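Mandelate racemase/muconate lactonizing enzyme, C-terminal domain protein (Paracoccus denitrificans, PDB 4DWD) binds magnesium and, as a member of the mandelate racemase/muconate lactonizing enzyme family, is probably a hydro-lyase of the enolase superfamily. Local coordinates at residues 130-135 / 148-153; 158-163 / 219-224; 175-180 / 200-205; 183-188 / 192-197. One frame throughout, in Å; residues are numbered along the deposited sequence. Where two conformers were deposited one is given.

Contact 1: 130-135 / 148-153; sequences SSIGGN and ARRVEA
R150 of helix 140-154 reaches across to S130, S131 and I132 at the end of strand 125-132, in the first half of a beta-alpha-beta unit of the enolase-type barrel. The helix runs back almost antiparallel to the strand, at 160°, with the short axes 9.2 Å apart.

The polar part rests on the guanidinium. NH1 of R150 donates to the backbone O of S131 over 3.0 Å, coming from above the carbonyl plane. Its other nitrogens turn to partners beyond the two segments: NE forms a salt bridge with E154, and NH2 bonds to the backbone O of L325. Arginine suits the place because its several N-H groups can serve a buried carbonyl and a carboxylate together. A leucine here would probably leave the S131 carbonyl without this donor and E154 without its charged mate. E154 also accepts from OG of S130, joining the small strand residue to the same network.

The apolar part belongs to I132. Its CG1 lies over one face of the guanidinium, while the rest of its side chain slides past that of R150 in the opposite sense. Bends at chi2 (-82°) and chi3 (-46°) turn the guanidinium back over CG1 of I132 and toward the S131 carbonyl; nearer the helix the stem packs directly, CD1 of I132 sitting 3.8 Å from CB of R150.

Contact 2: 158-163 / 219-224; sequences AVKIRW and YSWFEE
K160 and E223 form a salt bridge inside the barrel of the enolase-type fold, spanning strands 158-162 and 221-223, which lie on either side of strand 194-197 in the sheet. E223, with D197 and E249, belongs to a site where calcium has been seen bound in this protein, though no metal occupies it in this chain.

NZ of K160 meets OE1 of E223 at 2.9 Å from above the carboxylate plane. The same oxygen lies in the indole plane of W221 and takes a second bond, from NE1, on its anti lone pair, with an N-H...O angle of 164°. Two donors thus restrict the carboxylate's rotation. An alanine at this position would probably leave the lysine without its mate across the strands and the indole N-H without its acceptor, besides removing a metal ligand. K160 NZ also bonds to OH of Y129.

The lysine stem passes the indole at about a right angle, CD of K160 lying 3.6 Å from CZ2 of W221; a long aliphatic chain with a charged end suits both neighbours. On the other face of the sheet, toward helix 174-188, Y219, whose OH bonds to the backbone O of A181, offers its ring edge to I161, CD1 of I161 lying 4.2 Å from CE2 of Y219.

Contact 3: 175-180 / 200-205; sequences PGDIAK and NGYSVG
Helical segment 175-180, in helix 174-188 of the enolase-type barrel, faces a loop that leaves strand 194-197 and enters helix 204-216. The backbones stay well apart: even the nearest pair of CA atoms, those of D177 and G201, is 10.5 Å distant. The loop turns through N200, whose phi is positive, and ends at S203, the N-cap of the following helix, whose OG caps the backbone N of G206.

One long and one short side chain span the gap between the backbones. D177 and Y202 point at each other from opposite directions, and the phenol donates its proton to the carboxylate. With CG anti to the carbonyl carbon (chi1 -54°), Y202 extends its ring toward the helix; a tyrosine suits this place because its hydroxyl adds the length needed to meet a short aspartate. The carboxylate and ring planes stand 57° apart. OD2 lies at the ring edge, near its plane, and is approached on its anti side, 33° out of the carboxylate plane.

The other aspartate oxygen, OD1, accepts a weak hydrogen bond from NE1 of W163, so the acid links the helix to two aromatic side chains. Around the phenol, A207 and V210 of helix 204-216 pack on the ring. The bridging bond itself is short, OH of Y202 standing 2.6 Å from OD2 of D177.

Contact 4: 183-188 / 192-197; sequences AVRELL and AVIGFD
I194 and R185 meet with the isoleucine's CD1 centred over one face of the guanidinium, 3.5 Å from CZ of R185. In the plane of that group, NH1 of R185 donates to the backbone O of A192 at 2.9 Å, with an angle of 161° at the hydrogen. Water 1, also at the guanidinium edge, accepts from NH2 of R185 and from the backbone N of I194. Arginine suits the site because its flat face can take a methyl while its edge serves polar partners.

Apolar contacts continue beside it. CB of L188 rests 3.6 Å from CB of A192, a close approach that the small alanine permits where the chain turns from helix to strand. CD1 of L188 lies 3.9 Å from CD1 of I194, and V184 reaches CG2 of the same isoleucine.

What positions the arginine lies partly outside these segments: NE bonds to the backbone O of L217 and NH1 also to that of G189. Bends at chi2 (62°) and chi3 (68°) curl the chain so that the guanidinium can meet these carbonyls.

The contact closes the second half of the beta-alpha-beta unit of strand 158-162, helix 174-188 and strand 194-197. V159 and I161 of the first strand meet L188 and V184, while V143 and V147 of helix 140-154 pack on V184 and L187.

How the contacts relate
Contacts 1, 2 and 4 follow the parallel strands of one barrel sheet. Between contacts 1 and 2, O of I132 lies 2.7 Å from N of R162; between contacts 2 and 4, O of F196 lies 2.8 Å from N of E223. Contact 3 joins them from the outer layer: helix 174-188 serves both it and contact 4, and W163 of contact 2 packs on K180 while its ring stacks on F196. At the metal site, empty in this chain, the side chains of E223 in contact 2 and D197 in segment 192-197 approach to about 3 Å, and the side chain of S131 in contact 1 is about 6 Å from that of D197. Contact 3 stands farther off, the side chain of Y202 about 9 Å from that of D197.

Contact 1: 130-135 / 148-153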
# COMPACT_ATOMS: atom_id res chain seq x y z
N SER B 130 -30.28 24.24 -9.47
CA SER B 130 -30.65 24.21 -10.88
C SER B 130 -29.57 23.45 -11.64
O SER B 130 -28.41 23.88 -11.68
CB SER B 130 -30.77 25.63 -11.45
OG SER B 130 -31.79 26.36 -10.79
N SER B 131 -29.97 22.33 -12.23
CA SER B 131 -29.07 21.46 -12.96
C SER B 131 -29.34 21.67 -14.44
O SER B 131 -30.40 21.29 -14.94
CB SER B 131 -29.32 20.01 -12.54
OG SER B 131 -28.36 19.15 -13.10
N ILE B 132 -28.38 22.30 -15.12
CA ILE B 132 -28.56 22.84 -16.48
C ILE B 132 -27.66 22.10 -17.46
O ILE B 132 -26.43 22.24 -17.42
CB ILE B 132 -28.24 24.34 -16.48
CG1 ILE B 132 -29.07 25.02 -15.38
CG2 ILE B 132 -28.44 24.93 -17.88
CD1 ILE B 132 -28.72 26.46 -15.11
N GLY B 133 -28.28 21.32 -18.34
CA GLY B 133 -27.54 20.43 -19.23
C GLY B 133 -27.29 21.01 -20.61
O GLY B 133 -27.73 22.12 -20.92
N GLY B 134 -26.60 20.23 -21.44
CA GLY B 134 -26.44 20.54 -22.85
C GLY B 134 -25.49 21.68 -23.18
O GLY B 134 -25.65 22.34 -24.19
N ASN B 135 -24.50 21.90 -22.33
CA ASN B 135 -23.61 23.04 -22.54
C ASN B 135 -22.45 22.81 -23.48
O ASN B 135 -21.81 23.77 -23.92
CB ASN B 135 -23.18 23.61 -21.20
CG ASN B 135 -24.35 24.18 -20.45
OD1 ASN B 135 -25.02 25.09 -20.94
ND2 ASN B 135 -24.66 23.61 -19.29
N ALA B 148 -29.00 32.14 -16.59
CA ALA B 148 -29.73 33.29 -16.06
C ALA B 148 -31.24 33.00 -16.04
O ALA B 148 -31.92 33.31 -15.07
CB ALA B 148 -29.44 34.53 -16.88
N ARG B 149 -31.74 32.38 -17.11
CA ARG B 149 -33.17 32.05 -17.20
C ARG B 149 -33.62 31.11 -16.06
O ARG B 149 -34.62 31.38 -15.39
CB ARG B 149 -33.48 31.41 -18.55
CG ARG B 149 -34.96 31.18 -18.83
CD ARG B 149 -35.15 30.41 -20.12
NE ARG B 149 -34.78 29.00 -20.00
CZ ARG B 149 -35.55 28.06 -19.46
NH1 ARG B 149 -36.75 28.37 -18.97
NH2 ARG B 149 -35.12 26.80 -19.39
N ARG B 150 -32.87 30.03 -15.85
CA ARG B 150 -33.22 29.02 -14.86
C ARG B 150 -33.11 29.61 -13.45
O ARG B 150 -33.94 29.36 -12.59
CB ARG B 150 -32.30 27.79 -14.97
CG ARG B 150 -32.36 26.99 -16.27
CD ARG B 150 -33.51 25.98 -16.35
NE ARG B 150 -33.64 25.19 -15.12
CZ ARG B 150 -33.11 24.00 -14.90
NH1 ARG B 150 -32.42 23.37 -15.85
NH2 ARG B 150 -33.28 23.42 -13.72
N VAL B 151 -32.07 30.42 -13.22
CA VAL B 151 -31.86 31.02 -11.91
C VAL B 151 -32.98 31.99 -11.54
O VAL B 151 -33.48 31.97 -10.42
CB VAL B 151 -30.47 31.70 -11.79
CG1 VAL B 151 -30.40 32.61 -10.57
CG2 VAL B 151 -29.40 30.63 -11.71
N GLU B 152 -33.40 32.80 -12.51
CA GLU B 152 -34.51 33.73 -12.30
C GLU B 152 -35.79 32.96 -11.93
O GLU B 152 -36.54 33.38 -11.04
CB GLU B 152 -34.75 34.60 -13.55
CG GLU B 152 -35.68 35.80 -13.33
CD GLU B 152 -37.16 35.45 -13.27
OE1 GLU B 152 -37.57 34.42 -13.86
OE2 GLU B 152 -37.92 36.20 -12.63
N ALA B 153 -36.01 31.83 -12.59
CA ALA B 153 -37.24 31.05 -12.41
C ALA B 153 -37.25 30.26 -11.10
O ALA B 153 -38.32 30.07 -10.48
CB ALA B 153 -37.43 30.11 -13.59

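Contact 2: 158-163 / 219-224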
# COMPACT_ATOMS: atom_id res chain seq x y z
N ALA B 158 -27.88 26.59 -5.38
CA ALA B 158 -26.67 26.30 -6.16
C ALA B 158 -27.03 26.11 -7.62
O ALA B 158 -28.20 25.92 -7.95
CB ALA B 158 -25.94 25.08 -5.61
N VAL B 159 -26.04 26.16 -8.50
CA VAL B 159 -26.23 25.91 -9.94
C VAL B 159 -25.23 24.85 -10.38
O VAL B 159 -24.08 24.90 -9.94
CB VAL B 159 -25.99 27.20 -10.75
CG1 VAL B 159 -25.93 26.90 -12.25
CG2 VAL B 159 -27.07 28.22 -10.44
N LYS B 160 -25.65 23.91 -11.21
CA LYS B 160 -24.70 22.97 -11.82
C LYS B 160 -24.85 23.05 -13.31
O LYS B 160 -25.97 22.94 -13.83
CB LYS B 160 -24.95 21.53 -11.33
CG LYS B 160 -23.89 20.53 -11.80
CD LYS B 160 -24.12 19.13 -11.27
CE LYS B 160 -25.13 18.37 -12.11
NZ LYS B 160 -25.53 17.09 -11.48
N ILE B 161 -23.74 23.28 -14.00
CA ILE B 161 -23.72 23.28 -15.47
C ILE B 161 -23.15 21.96 -15.98
O ILE B 161 -22.05 21.54 -15.59
CB ILE B 161 -22.97 24.51 -16.06
CG1 ILE B 161 -21.60 24.72 -15.38
CG2 ILE B 161 -23.85 25.74 -15.88
CD1 ILE B 161 -20.77 25.85 -15.99
N ARG B 162 -23.93 21.28 -16.82
CA ARG B 162 -23.56 19.94 -17.31
C ARG B 162 -23.29 20.00 -18.80
O ARG B 162 -23.91 20.78 -19.52
CB ARG B 162 -24.68 18.92 -17.05
CG ARG B 162 -25.43 19.08 -15.73
CD ARG B 162 -26.25 17.84 -15.38
NE ARG B 162 -27.06 17.41 -16.52
CZ ARG B 162 -28.26 17.89 -16.83
NH1 ARG B 162 -28.84 18.81 -16.05
NH2 ARG B 162 -28.88 17.45 -17.91
N TRP B 163 -22.39 19.14 -19.26
CA TRP B 163 -21.94 19.19 -20.64
C TRP B 163 -22.74 18.38 -21.59
O TRP B 163 -23.11 18.86 -22.67
CB TRP B 163 -20.44 18.90 -20.73
CG TRP B 163 -19.72 20.18 -20.98
CD1 TRP B 163 -18.96 20.52 -22.09
CD2 TRP B 163 -19.78 21.40 -20.17
NE1 TRP B 163 -18.52 21.81 -22.01
CE2 TRP B 163 -18.98 22.40 -20.88
CE3 TRP B 163 -20.37 21.75 -18.95
CZ2 TRP B 163 -18.79 23.69 -20.37
CZ3 TRP B 163 -20.18 23.03 -18.45
CH2 TRP B 163 -19.42 23.99 -19.15
N TYR B 219 -15.24 26.98 -8.03
CA TYR B 219 -16.34 26.02 -8.15
C TYR B 219 -16.36 25.07 -6.96
O TYR B 219 -15.31 24.79 -6.36
CB TYR B 219 -16.28 25.25 -9.49
CG TYR B 219 -16.97 25.96 -10.64
CD1 TYR B 219 -16.60 27.26 -11.02
CD2 TYR B 219 -18.00 25.33 -11.36
CE1 TYR B 219 -17.24 27.92 -12.06
CE2 TYR B 219 -18.65 25.98 -12.41
CZ TYR B 219 -18.27 27.27 -12.76
OH TYR B 219 -18.94 27.89 -13.79
N SER B 220 -17.55 24.56 -6.65
CA SER B 220 -17.73 23.75 -5.45
C SER B 220 -17.54 22.25 -5.66
O SER B 220 -16.99 21.57 -4.80
CB SER B 220 -19.06 24.06 -4.78
OG SER B 220 -18.97 25.32 -4.14
N TRP B 221 -17.97 21.74 -6.81
CA TRP B 221 -17.76 20.33 -7.12
C TRP B 221 -17.64 20.10 -8.58
O TRP B 221 -18.03 20.96 -9.39
CB TRP B 221 -18.81 19.41 -6.47
CG TRP B 221 -20.15 19.28 -7.13
CD1 TRP B 221 -20.57 18.26 -7.99
CD2 TRP B 221 -21.31 20.15 -6.97
NE1 TRP B 221 -21.88 18.43 -8.35
CE2 TRP B 221 -22.39 19.56 -7.76
CE3 TRP B 221 -21.56 21.32 -6.25
CZ2 TRP B 221 -23.65 20.14 -7.83
CZ3 TRP B 221 -22.83 21.89 -6.33
CH2 TRP B 221 -23.85 21.31 -7.10
N PHE B 222 -17.10 18.93 -8.92
CA PHE B 222 -16.70 18.57 -10.29
C PHE B 222 -17.16 17.14 -10.51
O PHE B 222 -16.57 16.20 -9.99
CB PHE B 222 -15.17 18.70 -10.38
CG PHE B 222 -14.56 18.51 -11.76
CD1 PHE B 222 -15.28 18.68 -12.96
CD2 PHE B 222 -13.19 18.23 -11.85
CE1 PHE B 222 -14.64 18.54 -14.20
CE2 PHE B 222 -12.56 18.07 -13.08
CZ PHE B 222 -13.28 18.24 -14.25
N GLU B 223 -18.25 16.99 -11.26
CA GLU B 223 -18.95 15.72 -11.38
C GLU B 223 -18.49 14.94 -12.61
O GLU B 223 -18.36 15.50 -13.70
CB GLU B 223 -20.46 15.99 -11.42
CG GLU B 223 -21.35 14.76 -11.42
CD GLU B 223 -22.79 15.09 -11.05
OE1 GLU B 223 -23.03 16.13 -10.41
OE2 GLU B 223 -23.67 14.27 -11.39
N GLU B 224 -18.27 13.63 -12.41
CA GLU B 224 -17.99 12.68 -13.49
C GLU B 224 -16.93 13.18 -14.50
O GLU B 224 -17.16 13.20 -15.71
CB GLU B 224 -19.29 12.26 -14.20
CG GLU B 224 -20.28 11.53 -13.30
CD GLU B 224 -20.06 10.02 -13.25
OE1 GLU B 224 -19.45 9.45 -14.18
OE2 GLU B 224 -20.53 9.39 -12.28

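Contact 3: 175-180 / 200-205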
# COMPACT_ATOMS: atom_id res chain seq x y z
N PRO B 175 -10.29 24.64 -23.55
CA PRO B 175 -10.32 26.10 -23.41
C PRO B 175 -11.74 26.68 -23.44
O PRO B 175 -12.06 27.57 -22.63
CB PRO B 175 -9.50 26.59 -24.61
CG PRO B 175 -8.61 25.45 -24.95
CD PRO B 175 -9.42 24.22 -24.67
N GLY B 176 -12.58 26.18 -24.33
CA GLY B 176 -13.96 26.64 -24.43
C GLY B 176 -14.77 26.28 -23.19
O GLY B 176 -15.61 27.06 -22.73
N ASP B 177 -14.50 25.10 -22.63
CA ASP B 177 -15.21 24.66 -21.44
C ASP B 177 -14.89 25.59 -20.26
O ASP B 177 -15.77 26.00 -19.51
CB ASP B 177 -14.82 23.22 -21.07
CG ASP B 177 -15.25 22.21 -22.11
OD1 ASP B 177 -16.02 22.53 -23.04
OD2 ASP B 177 -14.79 21.05 -21.99
N ILE B 178 -13.61 25.94 -20.14
CA ILE B 178 -13.16 26.82 -19.08
C ILE B 178 -13.77 28.21 -19.28
O ILE B 178 -14.23 28.84 -18.31
CB ILE B 178 -11.62 26.86 -19.01
CG1 ILE B 178 -11.10 25.50 -18.54
CG2 ILE B 178 -11.13 27.97 -18.09
CD1 ILE B 178 -9.61 25.27 -18.75
N ALA B 179 -13.80 28.68 -20.53
CA ALA B 179 -14.43 29.98 -20.84
C ALA B 179 -15.91 30.03 -20.43
O ALA B 179 -16.39 31.05 -19.92
CB ALA B 179 -14.25 30.34 -22.31
N LYS B 180 -16.62 28.92 -20.62
CA LYS B 180 -18.03 28.84 -20.23
C LYS B 180 -18.13 28.86 -18.71
O LYS B 180 -18.96 29.56 -18.14
CB LYS B 180 -18.66 27.57 -20.81
CG LYS B 180 -18.88 27.67 -22.32
CD LYS B 180 -19.17 26.32 -22.94
CE LYS B 180 -19.48 26.50 -24.42
NZ LYS B 180 -19.61 25.19 -25.11
N ASN B 200 -18.34 12.80 -18.17
CA ASN B 200 -17.35 11.80 -18.59
C ASN B 200 -16.49 12.26 -19.76
O ASN B 200 -15.96 11.44 -20.51
CB ASN B 200 -18.05 10.47 -18.90
CG ASN B 200 -19.02 10.05 -17.82
OD1 ASN B 200 -20.23 10.10 -18.02
ND2 ASN B 200 -18.50 9.65 -16.66
N GLY B 201 -16.31 13.58 -19.88
CA GLY B 201 -15.73 14.14 -21.09
C GLY B 201 -14.22 14.22 -21.16
O GLY B 201 -13.70 14.58 -22.21
N TYR B 202 -13.51 13.88 -20.08
CA TYR B 202 -12.06 14.13 -20.06
C TYR B 202 -11.20 12.92 -19.78
O TYR B 202 -11.63 11.94 -19.15
CB TYR B 202 -11.69 15.20 -19.01
CG TYR B 202 -12.45 16.49 -19.16
CD1 TYR B 202 -12.38 17.23 -20.34
CD2 TYR B 202 -13.23 16.97 -18.13
CE1 TYR B 202 -13.09 18.42 -20.48
CE2 TYR B 202 -13.93 18.16 -18.25
CZ TYR B 202 -13.86 18.87 -19.43
OH TYR B 202 -14.57 20.04 -19.55
N SER B 203 -9.97 13.00 -20.26
CA SER B 203 -8.92 12.10 -19.85
C SER B 203 -8.50 12.45 -18.42
O SER B 203 -8.92 13.48 -17.89
CB SER B 203 -7.71 12.28 -20.77
OG SER B 203 -7.21 13.61 -20.69
N VAL B 204 -7.68 11.61 -17.78
CA VAL B 204 -7.17 12.00 -16.46
C VAL B 204 -6.45 13.36 -16.52
O VAL B 204 -6.71 14.25 -15.71
CB VAL B 204 -6.23 10.92 -15.90
CG1 VAL B 204 -5.50 11.42 -14.66
CG2 VAL B 204 -7.01 9.65 -15.58
N GLY B 205 -5.56 13.54 -17.51
CA GLY B 205 -4.83 14.79 -17.63
C GLY B 205 -5.74 15.97 -17.92
O GLY B 205 -5.56 17.06 -17.37

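Contact 4: 183-188 / 192-197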
# COMPACT_ATOMS: atom_id res chain seq x y z
N ALA B 183 -17.51 32.42 -17.59
CA ALA B 183 -18.64 33.31 -17.86
C ALA B 183 -19.78 33.10 -16.87
O ALA B 183 -20.47 34.05 -16.48
CB ALA B 183 -19.11 33.11 -19.28
N VAL B 184 -20.00 31.84 -16.48
CA VAL B 184 -21.04 31.52 -15.51
C VAL B 184 -20.70 32.08 -14.13
O VAL B 184 -21.57 32.63 -13.45
CB VAL B 184 -21.39 30.01 -15.51
CG1 VAL B 184 -22.33 29.66 -14.35
CG2 VAL B 184 -22.05 29.63 -16.85
N ARG B 185 -19.44 31.97 -13.72
CA ARG B 185 -19.01 32.59 -12.46
C ARG B 185 -19.25 34.10 -12.49
O ARG B 185 -19.73 34.68 -11.52
CB ARG B 185 -17.54 32.26 -12.17
CG ARG B 185 -16.90 33.13 -11.08
CD ARG B 185 -17.57 32.98 -9.72
NE ARG B 185 -17.32 31.65 -9.16
CZ ARG B 185 -18.03 31.09 -8.18
NH1 ARG B 185 -19.06 31.71 -7.61
NH2 ARG B 185 -17.68 29.88 -7.76
N GLU B 186 -18.93 34.73 -13.62
CA GLU B 186 -19.11 36.18 -13.74
C GLU B 186 -20.59 36.58 -13.64
O GLU B 186 -20.94 37.59 -13.03
CB GLU B 186 -18.46 36.70 -15.02
CG GLU B 186 -16.94 36.61 -14.95
CD GLU B 186 -16.21 37.07 -16.19
OE1 GLU B 186 -16.85 37.65 -17.10
OE2 GLU B 186 -14.98 36.87 -16.23
N LEU B 187 -21.45 35.76 -14.24
CA LEU B 187 -22.89 35.99 -14.15
C LEU B 187 -23.42 35.89 -12.72
O LEU B 187 -24.16 36.76 -12.26
CB LEU B 187 -23.64 34.99 -15.05
CG LEU B 187 -25.16 34.92 -14.91
CD1 LEU B 187 -25.81 36.13 -15.57
CD2 LEU B 187 -25.70 33.63 -15.52
N LEU B 188 -23.05 34.81 -12.04
CA LEU B 188 -23.67 34.46 -10.77
C LEU B 188 -23.07 35.19 -9.57
O LEU B 188 -23.69 35.27 -8.51
CB LEU B 188 -23.63 32.94 -10.55
CG LEU B 188 -24.43 32.15 -11.58
CD1 LEU B 188 -24.29 30.67 -11.28
CD2 LEU B 188 -25.91 32.56 -11.62
N ALA B 192 -21.74 32.67 -5.27
CA ALA B 192 -22.60 31.60 -5.77
C ALA B 192 -21.92 30.24 -5.67
O ALA B 192 -20.73 30.09 -5.95
CB ALA B 192 -22.97 31.87 -7.21
N VAL B 193 -22.71 29.24 -5.26
CA VAL B 193 -22.26 27.85 -5.24
C VAL B 193 -22.51 27.26 -6.64
O VAL B 193 -23.66 27.18 -7.08
CB VAL B 193 -23.03 27.04 -4.18
CG1 VAL B 193 -22.56 25.60 -4.18
CG2 VAL B 193 -22.88 27.68 -2.81
N ILE B 194 -21.44 26.88 -7.33
CA ILE B 194 -21.55 26.38 -8.70
C ILE B 194 -20.81 25.05 -8.84
O ILE B 194 -19.66 24.92 -8.41
CB ILE B 194 -20.96 27.36 -9.75
CG1 ILE B 194 -21.20 28.83 -9.36
CG2 ILE B 194 -21.52 27.04 -11.14
CD1 ILE B 194 -20.57 29.84 -10.31
N GLY B 195 -21.49 24.07 -9.43
CA GLY B 195 -20.86 22.79 -9.78
C GLY B 195 -20.71 22.66 -11.29
O GLY B 195 -21.41 23.32 -12.07
N PHE B 196 -19.79 21.80 -11.71
CA PHE B 196 -19.51 21.56 -13.12
C PHE B 196 -19.59 20.06 -13.33
O PHE B 196 -18.89 19.30 -12.65
CB PHE B 196 -18.11 22.10 -13.43
CG PHE B 196 -17.69 22.00 -14.88
CD1 PHE B 196 -17.38 20.76 -15.45
CD2 PHE B 196 -17.54 23.15 -15.65
CE1 PHE B 196 -16.95 20.68 -16.78
CE2 PHE B 196 -17.12 23.06 -16.97
CZ PHE B 196 -16.83 21.82 -17.54
N ASP B 197 -20.44 19.63 -14.27
CA ASP B 197 -20.61 18.21 -14.57
C ASP B 197 -20.05 17.95 -15.96
O ASP B 197 -20.61 18.41 -16.96
CB ASP B 197 -22.09 17.85 -14.46
CG ASP B 197 -22.38 16.37 -14.63
OD1 ASP B 197 -21.51 15.61 -15.07
OD2 ASP B 197 -23.52 15.97 -14.33
O HOH W 1 -18.88 27.58 -5.87